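Local coordinates for geranyltranstransferase (Legionella pneumophila subsp. pneumophila, PDB 3LOM), which probably catalyses the magnesium-dependent chain elongation of allylic diphosphates with isopentenyl diphosphate, giving farnesyl and perhaps geranylgeranyl diphosphate, at residues T82-Y85 and S86-D90; Q164-D167 and L168-L171; L181-I184 and H185-T189; T255-A258 and T259-K263. All blocks are in the same frame, centred on the assembly; numbering follows the deposited sequence.

Contact 1. Residues T82-Y85 and S86-D90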
loop_
_atom_site.group_PDB
_atom_site.type_symbol
_atom_site.label_atom_id
_atom_site.label_comp_id
_atom_site.label_asym_id
_atom_site.label_seq_id
_atom_site.Cartn_x
_atom_site.Cartn_y
_atom_site.Cartn_z
ATOM N N THR A 82 -0.947 -7.611 4.643
ATOM C CA THR A 82 -0.026 -6.538 5.066
ATOM C C THR A 82 1.253 -7.122 5.675
ATOM O O THR A 82 2.346 -6.787 5.239
ATOM C CB THR A 82 -0.691 -5.513 6.036
ATOM O OG1 THR A 82 -1.865 -4.955 5.423
ATOM C CG2 THR A 82 0.279 -4.371 6.369
ATOM N N HIS A 83 1.109 -8.027 6.639
ATOM C CA HIS A 83 2.262 -8.693 7.252
ATOM C C HIS A 83 3.142 -9.378 6.210
ATOM O O HIS A 83 4.363 -9.205 6.225
ATOM C CB HIS A 83 1.801 -9.699 8.310
ATOM C CG HIS A 83 2.918 -10.456 8.966
ATOM N ND1 HIS A 83 3.986 -9.833 9.575
ATOM C CD2 HIS A 83 3.117 -11.785 9.128
ATOM C CE1 HIS A 83 4.800 -10.746 10.078
ATOM N NE2 HIS A 83 4.296 -11.939 9.820
ATOM N N CYS A 84 2.510 -10.114 5.290
ATOM C CA CYS A 84 3.227 -10.875 4.265
ATOM C C CYS A 84 4.000 -9.983 3.309
ATOM O O CYS A 84 5.170 -10.263 3.037
ATOM C CB CYS A 84 2.289 -11.815 3.484
ATOM S SG CYS A 84 3.151 -12.947 2.359
ATOM N N TYR A 85 3.363 -8.919 2.810
ATOM C CA TYR A 85 4.065 -7.915 1.991
ATOM C C TYR A 85 5.348 -7.423 2.668
ATOM O O TYR A 85 6.415 -7.399 2.044
ATOM C CB TYR A 85 3.138 -6.744 1.594
ATOM C CG TYR A 85 3.592 -5.349 2.026
ATOM C CD1 TYR A 85 4.708 -4.724 1.453
ATOM C CD2 TYR A 85 2.892 -4.657 3.010
ATOM C CE1 TYR A 85 5.117 -3.463 1.873
ATOM C CE2 TYR A 85 3.285 -3.399 3.427
ATOM C CZ TYR A 85 4.391 -2.806 2.857
ATOM O OH TYR A 85 4.772 -1.554 3.282
ATOM N N SER A 86 5.254 -7.063 3.947
ATOM C CA SER A 86 6.422 -6.548 4.644
ATOM C C SER A 86 7.529 -7.585 4.758
ATOM O O SER A 86 8.692 -7.239 4.598
ATOM C CB SER A 86 6.055 -5.962 6.009
ATOM O OG SER A 86 5.923 -6.951 7.011
ATOM N N LEU A 87 7.175 -8.849 4.999
ATOM C CA LEU A 87 8.179 -9.919 5.082
ATOM C C LEU A 87 8.919 -10.128 3.755
ATOM O O LEU A 87 10.137 -10.289 3.741
ATOM C CB LEU A 87 7.550 -11.240 5.531
ATOM C CG LEU A 87 6.934 -11.378 6.924
ATOM C CD1 LEU A 87 6.212 -12.713 7.005
ATOM C CD2 LEU A 87 7.981 -11.270 8.024
ATOM N N ILE A 88 8.168 -10.114 2.654
ATOM C CA ILE A 88 8.724 -10.241 1.306
ATOM C C ILE A 88 9.722 -9.119 1.033
ATOM O O ILE A 88 10.818 -9.364 0.524
ATOM C CB ILE A 88 7.604 -10.211 0.226
ATOM C CG1 ILE A 88 6.699 -11.444 0.331
ATOM C CG2 ILE A 88 8.194 -10.123 -1.177
ATOM C CD1 ILE A 88 5.395 -11.277 -0.421
ATOM N N HIS A 89 9.346 -7.893 1.391
ATOM C CA HIS A 89 10.224 -6.743 1.193
ATOM C C HIS A 89 11.435 -6.747 2.114
ATOM O O HIS A 89 12.541 -6.430 1.670
ATOM C CB HIS A 89 9.445 -5.429 1.270
ATOM C CG HIS A 89 8.683 -5.124 0.019
ATOM N ND1 HIS A 89 8.194 -3.869 -0.271
ATOM C CD2 HIS A 89 8.358 -5.908 -1.038
ATOM C CE1 HIS A 89 7.584 -3.898 -1.443
ATOM N NE2 HIS A 89 7.668 -5.123 -1.928
ATOM N N ASP A 90 11.235 -7.131 3.374
ATOM C CA ASP A 90 12.332 -7.201 4.349
ATOM C C ASP A 90 13.339 -8.292 3.992
ATOM O O ASP A 90 14.531 -8.118 4.223
ATOM C CB ASP A 90 11.808 -7.389 5.781
ATOM C CG ASP A 90 11.025 -6.169 6.303
ATOM O OD1 ASP A 90 10.450 -6.265 7.408
ATOM O OD2 ASP A 90 10.955 -5.125 5.615
#
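Tyr85 and His89, one helical turn apart on helix 69-91, form a T-shaped (edge-to-face) aromatic pair: the edge of the tyrosine is directed at the face of the imidazole, with centroids 5.4 Å apart and planes at 85°. The nearest atoms of this pair are Tyr85 CE1 and His89 ND1, 3.8 Å apart. A chi1 of 122° leaves Tyr85 CG almost eclipsing its own carbonyl carbon, a strained setting that lays one ring face over the next peptide, with Tyr85 CG 3.1 Å from Ser86 N. The imidazole is fixed through both nitrogens: NE2 bonds to Ile117 O of the same chain, ND1 to Asp121 OD2 of the second subunit. A second aromatic contact is of the CH-pi kind, the Leu87 CD1 methyl lying over a face of the His83 ring, 3.9 Å from its centroid. Among the polar contacts, His83 O is gripped twice. Leu87 N approaches in the carbonyl plane at 3.1 Å, whereas Ser86 OG, turned between its backbone N and carbonyl carbon (chi1 82°), comes back from a tilted direction to 2.9 Å from His83 O. Of the apolar contacts, Cys84 SG meets Ile88 CD1 at 3.9 Å, and both side chains pack against helix 36-46. The helix runs on to Asp90, whose place at the start of an Asp-Asp-x-x-x-x-Asp sequence ending at Asp96 is consistent with the first aspartate-rich, magnesium-binding motif of trans-prenyltransferases, which share the all-helical isoprenoid synthase fold.

Contact 2. Residues Q164-D167 and L168-L171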
loop_
_atom_site.group_PDB
_atom_site.type_symbol
_atom_site.label_atom_id
_atom_site.label_comp_id
_atom_site.label_asym_id
_atom_site.label_seq_id
_atom_site.Cartn_x
_atom_site.Cartn_y
_atom_site.Cartn_z
ATOM N N GLN A 164 11.065 -0.263 10.483
ATOM C CA GLN A 164 12.025 -1.093 9.756
ATOM C C GLN A 164 13.264 -0.305 9.314
ATOM O O GLN A 164 14.386 -0.804 9.413
ATOM C CB GLN A 164 11.350 -1.825 8.578
ATOM C CG GLN A 164 12.294 -2.643 7.638
ATOM C CD GLN A 164 13.091 -3.768 8.331
ATOM O OE1 GLN A 164 12.926 -4.042 9.517
ATOM N NE2 GLN A 164 13.955 -4.426 7.567
ATOM N N SER A 165 13.050 0.925 8.848
ATOM C CA SER A 165 14.146 1.849 8.514
ATOM C C SER A 165 15.099 2.075 9.689
ATOM O O SER A 165 16.322 2.014 9.523
ATOM C CB SER A 165 13.588 3.190 8.020
ATOM O OG SER A 165 14.623 4.141 7.817
ATOM N N LEU A 166 14.535 2.302 10.876
ATOM C CA LEU A 166 15.346 2.510 12.080
ATOM C C LEU A 166 15.951 1.205 12.588
ATOM O O LEU A 166 17.034 1.215 13.177
ATOM C CB LEU A 166 14.545 3.204 13.192
ATOM C CG LEU A 166 14.225 4.691 13.011
ATOM C CD1 LEU A 166 13.136 5.120 13.971
ATOM C CD2 LEU A 166 15.458 5.571 13.176
ATOM N N ASP A 167 15.259 0.089 12.349
ATOM C CA ASP A 167 15.794 -1.234 12.673
ATOM C C ASP A 167 17.071 -1.514 11.871
ATOM O O ASP A 167 18.016 -2.092 12.385
ATOM C CB ASP A 167 14.745 -2.319 12.406
ATOM C CG ASP A 167 15.156 -3.686 12.924
ATOM O OD1 ASP A 167 14.574 -4.137 13.926
ATOM O OD2 ASP A 167 16.045 -4.323 12.326
ATOM N N LEU A 168 17.086 -1.097 10.613
ATOM C CA LEU A 168 18.242 -1.305 9.762
ATOM C C LEU A 168 19.377 -0.321 10.040
ATOM O O LEU A 168 20.530 -0.731 10.147
ATOM C CB LEU A 168 17.832 -1.252 8.291
ATOM C CG LEU A 168 16.950 -2.413 7.831
ATOM C CD1 LEU A 168 16.474 -2.149 6.424
ATOM C CD2 LEU A 168 17.669 -3.770 7.937
ATOM N N SER A 169 19.057 0.965 10.168
ATOM C CA SER A 169 20.092 1.992 10.332
ATOM C C SER A 169 20.689 2.081 11.738
ATOM O O SER A 169 21.908 2.211 11.878
ATOM C CB SER A 169 19.600 3.366 9.858
ATOM O OG SER A 169 18.522 3.835 10.651
ATOM N N GLU A 170 19.848 2.000 12.773
ATOM C CA GLU A 170 20.323 2.228 14.152
ATOM C C GLU A 170 20.876 1.003 14.865
ATOM O O GLU A 170 21.844 1.123 15.617
ATOM C CB GLU A 170 19.253 2.884 15.037
ATOM C CG GLU A 170 18.632 4.141 14.470
ATOM C CD GLU A 170 19.656 5.110 13.909
ATOM O OE1 GLU A 170 19.603 5.384 12.687
ATOM O OE2 GLU A 170 20.512 5.591 14.682
ATOM N N LEU A 171 20.270 -0.164 14.642
ATOM C CA LEU A 171 20.645 -1.391 15.368
ATOM C C LEU A 171 22.039 -1.915 15.021
ATOM O O LEU A 171 22.595 -2.734 15.757
ATOM C CB LEU A 171 19.596 -2.493 15.178
ATOM C CG LEU A 171 18.557 -2.775 16.273
ATOM C CD1 LEU A 171 17.897 -1.514 16.816
ATOM C CD2 LEU A 171 17.500 -3.750 15.766
HETATM O O HOH W 1 16.893 5.138 8.934
#
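Gln164 and Leu168 meet one turn apart in the second half of helix 160-169, the amide of the first lying across the branch of the second. The glutamine chain sets off anti to its main-chain nitrogen and then bends at chi2 (60°), which brings NE2 within 3.6 Å of Leu168 CD1. The amide is held from outside: OE1 accepts from Lys188 NZ, and NE2 makes a weak bond to Asp96 OD1. One turn on, Asp167 and Leu171 slant past one another, with Asp167 OD1 3.5 Å from Leu171 CD2. Leu171 has an irregular chi1 of -101°, away from any staggered position, and its CB sits 3.2 Å from Asp167 O. On another flank Leu166 CD2 touches the aliphatic Glu170 CG at 3.7 Å. Glu170 is bent at chi2, and its OE2 forms a salt bridge with Lys173. A water links two serines: it lies 2.7 Å from Ser165 OG and donates to Ser169 OG at the same distance. Ser169 is turned with OG between its backbone N and carbonyl carbon (chi1 64°), back over the preceding turn. Helix 178-201 covers the side of Asp167 and Leu171, the latter against Ile184, while Leu118, Ile38, Ala35 and Ala114 of the second subunit pack on Gln164, Ser165, Leu166 and Leu168 respectively.

Contact 3. Residues L181-I184 and H185-T189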
loop_
_atom_site.group_PDB
_atom_site.type_symbol
_atom_site.label_atom_id
_atom_site.label_comp_id
_atom_site.label_asym_id
_atom_site.label_seq_id
_atom_site.Cartn_x
_atom_site.Cartn_y
_atom_site.Cartn_z
ATOM N N LEU A 181 15.458 0.848 21.570
ATOM C CA LEU A 181 15.160 -0.525 21.179
ATOM C C LEU A 181 13.676 -0.859 21.347
ATOM O O LEU A 181 13.082 -1.504 20.483
ATOM C CB LEU A 181 16.020 -1.498 21.990
ATOM C CG LEU A 181 15.922 -2.998 21.704
ATOM C CD1 LEU A 181 16.518 -3.344 20.348
ATOM C CD2 LEU A 181 16.623 -3.773 22.803
ATOM N N ARG A 182 13.085 -0.404 22.448
ATOM C CA ARG A 182 11.663 -0.614 22.704
ATOM C C ARG A 182 10.784 0.167 21.728
ATOM O O ARG A 182 9.718 -0.307 21.330
ATOM C CB ARG A 182 11.317 -0.257 24.151
ATOM C CG ARG A 182 11.667 -1.352 25.147
ATOM C CD ARG A 182 11.565 -0.856 26.583
ATOM N NE ARG A 182 11.076 -1.901 27.486
ATOM C CZ ARG A 182 9.787 -2.196 27.675
ATOM N NH1 ARG A 182 9.449 -3.163 28.519
ATOM N NH2 ARG A 182 8.830 -1.530 27.027
ATOM N N GLU A 183 11.244 1.351 21.335
ATOM C CA GLU A 183 10.510 2.197 20.397
ATOM C C GLU A 183 10.544 1.644 18.965
ATOM O O GLU A 183 9.512 1.592 18.296
ATOM C CB GLU A 183 11.035 3.645 20.459
ATOM C CG GLU A 183 10.407 4.636 19.466
ATOM C CD GLU A 183 8.904 4.860 19.671
ATOM O OE1 GLU A 183 8.238 5.276 18.695
ATOM O OE2 GLU A 183 8.385 4.633 20.792
ATOM N N ILE A 184 11.732 1.232 18.522
ATOM C CA ILE A 184 11.942 0.630 17.207
ATOM C C ILE A 184 11.041 -0.595 16.964
ATOM O O ILE A 184 10.370 -0.676 15.928
ATOM C CB ILE A 184 13.448 0.309 16.978
ATOM C CG1 ILE A 184 14.218 1.609 16.712
ATOM C CG2 ILE A 184 13.634 -0.646 15.809
ATOM C CD1 ILE A 184 15.691 1.564 17.079
ATOM N N HIS A 185 11.000 -1.510 17.936
ATOM C CA HIS A 185 10.161 -2.709 17.859
ATOM C C HIS A 185 8.662 -2.427 17.932
ATOM O O HIS A 185 7.864 -3.147 17.319
ATOM C CB HIS A 185 10.561 -3.717 18.935
ATOM C CG HIS A 185 11.885 -4.369 18.682
ATOM N ND1 HIS A 185 12.197 -4.983 17.487
ATOM C CD2 HIS A 185 12.972 -4.516 19.474
ATOM C CE1 HIS A 185 13.426 -5.463 17.549
ATOM N NE2 HIS A 185 13.914 -5.204 18.749
ATOM N N LEU A 186 8.283 -1.386 18.675
ATOM C CA LEU A 186 6.891 -0.946 18.742
ATOM C C LEU A 186 6.448 -0.405 17.386
ATOM O O LEU A 186 5.332 -0.667 16.947
ATOM C CB LEU A 186 6.691 0.119 19.837
ATOM C CG LEU A 186 5.359 0.899 19.882
ATOM C CD1 LEU A 186 4.135 -0.012 20.068
ATOM C CD2 LEU A 186 5.382 1.982 20.957
ATOM N N LEU A 187 7.329 0.335 16.720
ATOM C CA LEU A 187 6.990 0.881 15.412
ATOM C C LEU A 187 6.966 -0.212 14.342
ATOM O O LEU A 187 6.061 -0.236 13.516
ATOM C CB LEU A 187 7.940 2.014 15.020
ATOM C CG LEU A 187 7.969 3.275 15.882
ATOM C CD1 LEU A 187 9.267 4.026 15.631
ATOM C CD2 LEU A 187 6.752 4.159 15.645
ATOM N N LYS A 188 7.937 -1.125 14.394
ATOM C CA LYS A 188 8.083 -2.180 13.387
ATOM C C LYS A 188 7.006 -3.269 13.478
ATOM O O LYS A 188 6.336 -3.563 12.484
ATOM C CB LYS A 188 9.482 -2.808 13.437
ATOM C CG LYS A 188 9.664 -3.938 12.430
ATOM C CD LYS A 188 11.078 -4.459 12.377
ATOM C CE LYS A 188 11.111 -5.761 11.593
ATOM N NZ LYS A 188 12.488 -6.153 11.203
ATOM N N THR A 189 6.838 -3.855 14.660
ATOM C CA THR A 189 5.872 -4.935 14.841
ATOM C C THR A 189 4.757 -4.650 15.842
ATOM O O THR A 189 3.641 -5.169 15.692
ATOM C CB THR A 189 6.560 -6.251 15.225
ATOM O OG1 THR A 189 7.575 -5.984 16.189
ATOM C CG2 THR A 189 7.192 -6.903 14.000
#
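Leu181 and His185 run side by side and point the same way from helix 178-201, the leucine methyl CD1 resting 3.6 Å from the imidazole NE2. The two start from different rotamers: Leu181 CG is anti to its backbone N (chi1 -177°), whereas His185 CG is anti to its carbonyl carbon (chi1 -71°), leaning back along the helix. That lean also carries the ring to the preceding turn, where His185 CD2 comes to 3.2 Å from Leu181 O. The same carbonyl receives His185 N in a long but straight helical bond of 3.3 Å, so the backbone N-H and ring carbon CD2 of His185 both approach one oxygen. Elsewhere on the helix Glu183 slants past two leucines. Its chain bends at chi2 (63°), and the carboxylate thereby folds over Leu187, with Glu183 OE1 3.5 Å from Leu187 CG. The other oxygen, Glu183 OE2, stands 4.0 Å from Leu186 CD2, giving the two leucines one carboxylate between them. These are contacts of an exposed acid with aliphatic groups, without a bond between them. Ile184 turns its side chain to helix 160-169, while its carbonyl oxygen Ile184 O accepts Lys188 N at 2.9 Å. A wider pi-type turn begins at Leu186. Around this stretch, helix 160-169 lies against Ile184 through Leu166 and against His185 through Asp167; Gln227 of helix 209-236 touches His185; the short helix 257-260 packs on Leu181 through Phe257 and Leu260; and Pro34 of the second subunit reaches Leu187.

Contact 4. Residues T255-A258 and T259-K263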
loop_
_atom_site.group_PDB
_atom_site.type_symbol
_atom_site.label_atom_id
_atom_site.label_comp_id
_atom_site.label_asym_id
_atom_site.label_seq_id
_atom_site.Cartn_x
_atom_site.Cartn_y
_atom_site.Cartn_z
ATOM N N THR A 255 22.764 -4.882 18.652
ATOM C CA THR A 255 22.028 -4.759 19.914
ATOM C C THR A 255 20.651 -5.422 19.867
ATOM O O THR A 255 19.845 -5.157 18.973
ATOM C CB THR A 255 21.908 -3.289 20.393
ATOM O OG1 THR A 255 20.872 -3.188 21.380
ATOM C CG2 THR A 255 21.592 -2.360 19.235
ATOM N N THR A 256 20.409 -6.305 20.832
ATOM C CA THR A 256 19.130 -6.990 20.992
ATOM C C THR A 256 18.711 -6.921 22.458
ATOM O O THR A 256 19.469 -6.430 23.305
ATOM C CB THR A 256 19.223 -8.485 20.593
ATOM O OG1 THR A 256 20.239 -9.131 21.370
ATOM C CG2 THR A 256 19.529 -8.657 19.107
ATOM N N PHE A 257 17.518 -7.434 22.761
ATOM C CA PHE A 257 17.099 -7.643 24.148
ATOM C C PHE A 257 18.049 -8.612 24.856
ATOM O O PHE A 257 18.212 -8.549 26.073
ATOM C CB PHE A 257 15.659 -8.168 24.222
ATOM C CG PHE A 257 14.608 -7.112 23.977
ATOM C CD1 PHE A 257 14.341 -6.137 24.934
ATOM C CD2 PHE A 257 13.875 -7.102 22.795
ATOM C CE1 PHE A 257 13.368 -5.159 24.713
ATOM C CE2 PHE A 257 12.898 -6.131 22.563
ATOM C CZ PHE A 257 12.646 -5.156 23.525
ATOM N N ALA A 258 18.685 -9.483 24.075
ATOM C CA ALA A 258 19.623 -10.476 24.588
ATOM C C ALA A 258 21.046 -9.951 24.762
ATOM O O ALA A 258 21.926 -10.683 25.219
ATOM C CB ALA A 258 19.620 -11.710 23.701
ATOM N N THR A 259 21.276 -8.697 24.386
ATOM C CA THR A 259 22.561 -8.053 24.646
ATOM C C THR A 259 22.408 -7.030 25.765
ATOM O O THR A 259 23.382 -6.677 26.438
ATOM C CB THR A 259 23.142 -7.356 23.392
ATOM O OG1 THR A 259 22.218 -6.371 22.915
ATOM C CG2 THR A 259 23.443 -8.370 22.286
ATOM N N LEU A 260 21.176 -6.563 25.957
ATOM C CA LEU A 260 20.870 -5.563 26.972
ATOM C C LEU A 260 20.388 -6.187 28.277
ATOM O O LEU A 260 20.648 -5.650 29.350
ATOM C CB LEU A 260 19.865 -4.540 26.436
ATOM C CG LEU A 260 20.425 -3.200 25.934
ATOM C CD1 LEU A 260 21.712 -3.318 25.099
ATOM C CD2 LEU A 260 19.363 -2.467 25.150
ATOM N N PHE A 261 19.678 -7.309 28.181
ATOM C CA PHE A 261 19.366 -8.128 29.350
ATOM C C PHE A 261 20.202 -9.388 29.290
ATOM O O PHE A 261 20.488 -9.888 28.202
ATOM C CB PHE A 261 17.889 -8.518 29.389
ATOM C CG PHE A 261 16.955 -7.354 29.456
ATOM C CD1 PHE A 261 16.322 -6.890 28.307
ATOM C CD2 PHE A 261 16.703 -6.720 30.667
ATOM C CE1 PHE A 261 15.454 -5.812 28.361
ATOM C CE2 PHE A 261 15.836 -5.639 30.733
ATOM C CZ PHE A 261 15.209 -5.183 29.576
ATOM N N ASN A 262 20.592 -9.902 30.453
ATOM C CA ASN A 262 21.291 -11.183 30.511
ATOM C C ASN A 262 20.281 -12.340 30.487
ATOM O O ASN A 262 19.073 -12.105 30.553
ATOM C CB ASN A 262 22.279 -11.229 31.699
ATOM C CG ASN A 262 21.749 -11.990 32.915
ATOM O OD1 ASN A 262 20.648 -11.743 33.410
ATOM N ND2 ASN A 262 22.562 -12.918 33.409
ATOM N N LYS A 263 20.782 -13.568 30.375
ATOM C CA LYS A 263 19.956 -14.775 30.323
ATOM C C LYS A 263 18.804 -14.789 31.339
ATOM O O LYS A 263 17.640 -14.919 30.956
ATOM C CB LYS A 263 20.846 -16.008 30.501
ATOM C CG LYS A 263 20.244 -17.305 29.991
ATOM C CD LYS A 263 21.280 -18.415 29.974
ATOM C CE LYS A 263 20.628 -19.760 29.696
ATOM N NZ LYS A 263 21.644 -20.795 29.359
HETATM O O HOH W 2 20.816 -12.260 27.189
#
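This is a local helix-start contact: Thr256 and Thr259 form a capping box at the beginning of the short helix 257-260, which is joined to helix 263-279 by a brief turn. Thr256 N donates to Thr259 OG1 at 2.8 Å, a nearly straight bond with an N-H...O angle of 160°. Thr259 presents this oxygen because OG1 lies between its own backbone N and carbonyl carbon (chi1 59°), facing back toward the cap. Thr256 OG1, set likewise, accepts a weak bond of 3.1 Å from Ala258 N. The carbonyl of Thr256 is used twice: Leu260 N comes at 3.2 Å, somewhat tilted from its plane, while Thr259 N stands above the same face at 3.1 Å. Next to the box, the buried Thr255 OG1 has no polar partner in the model and lies 3.8 Å from Leu260 CD1. Phe257 and Phe261 extend side by side in the same direction and meet by their edges, with Phe257 CD1 3.6 Å from Phe261 CE1. Phe261 N closes the last turn on Phe257 O at 2.9 Å, and one water donates to both Ala258 O and Phe261 O. Phe257 N is held by Asp231 OD2, and its ring packs on Leu224 and Met228 of helix 209-236. The Thr-Thr-Phe run beside Asp231, part of an Asp-Asp pair, is consistent with the region next to the second aspartate-rich motif of trans-prenyltransferases.

The four contacts follow in series along the chain, on helix 69-91, helix 160-169, helix 178-201 and the short helix 257-260, all in the polyprenyl synthetase region. Contacts 2 and 3, on successive helices, are closest, with centres about 10 Å apart. Contact 1 lies about 16 Å from each, centre to centre, and meets contact 2 where Asp90 packs on Gln164. Contact 4 touches contact 3 through Phe257 against His185 (centres about 15 Å apart) and contact 2 through Thr255 against Leu171. Contacts 1 and 4 do not touch. Contact 1 includes the start of the first probable aspartate-rich motif, and contact 4 lies beside Asp231 of the second, while contacts 1, 2 and 3 also reach the second subunit.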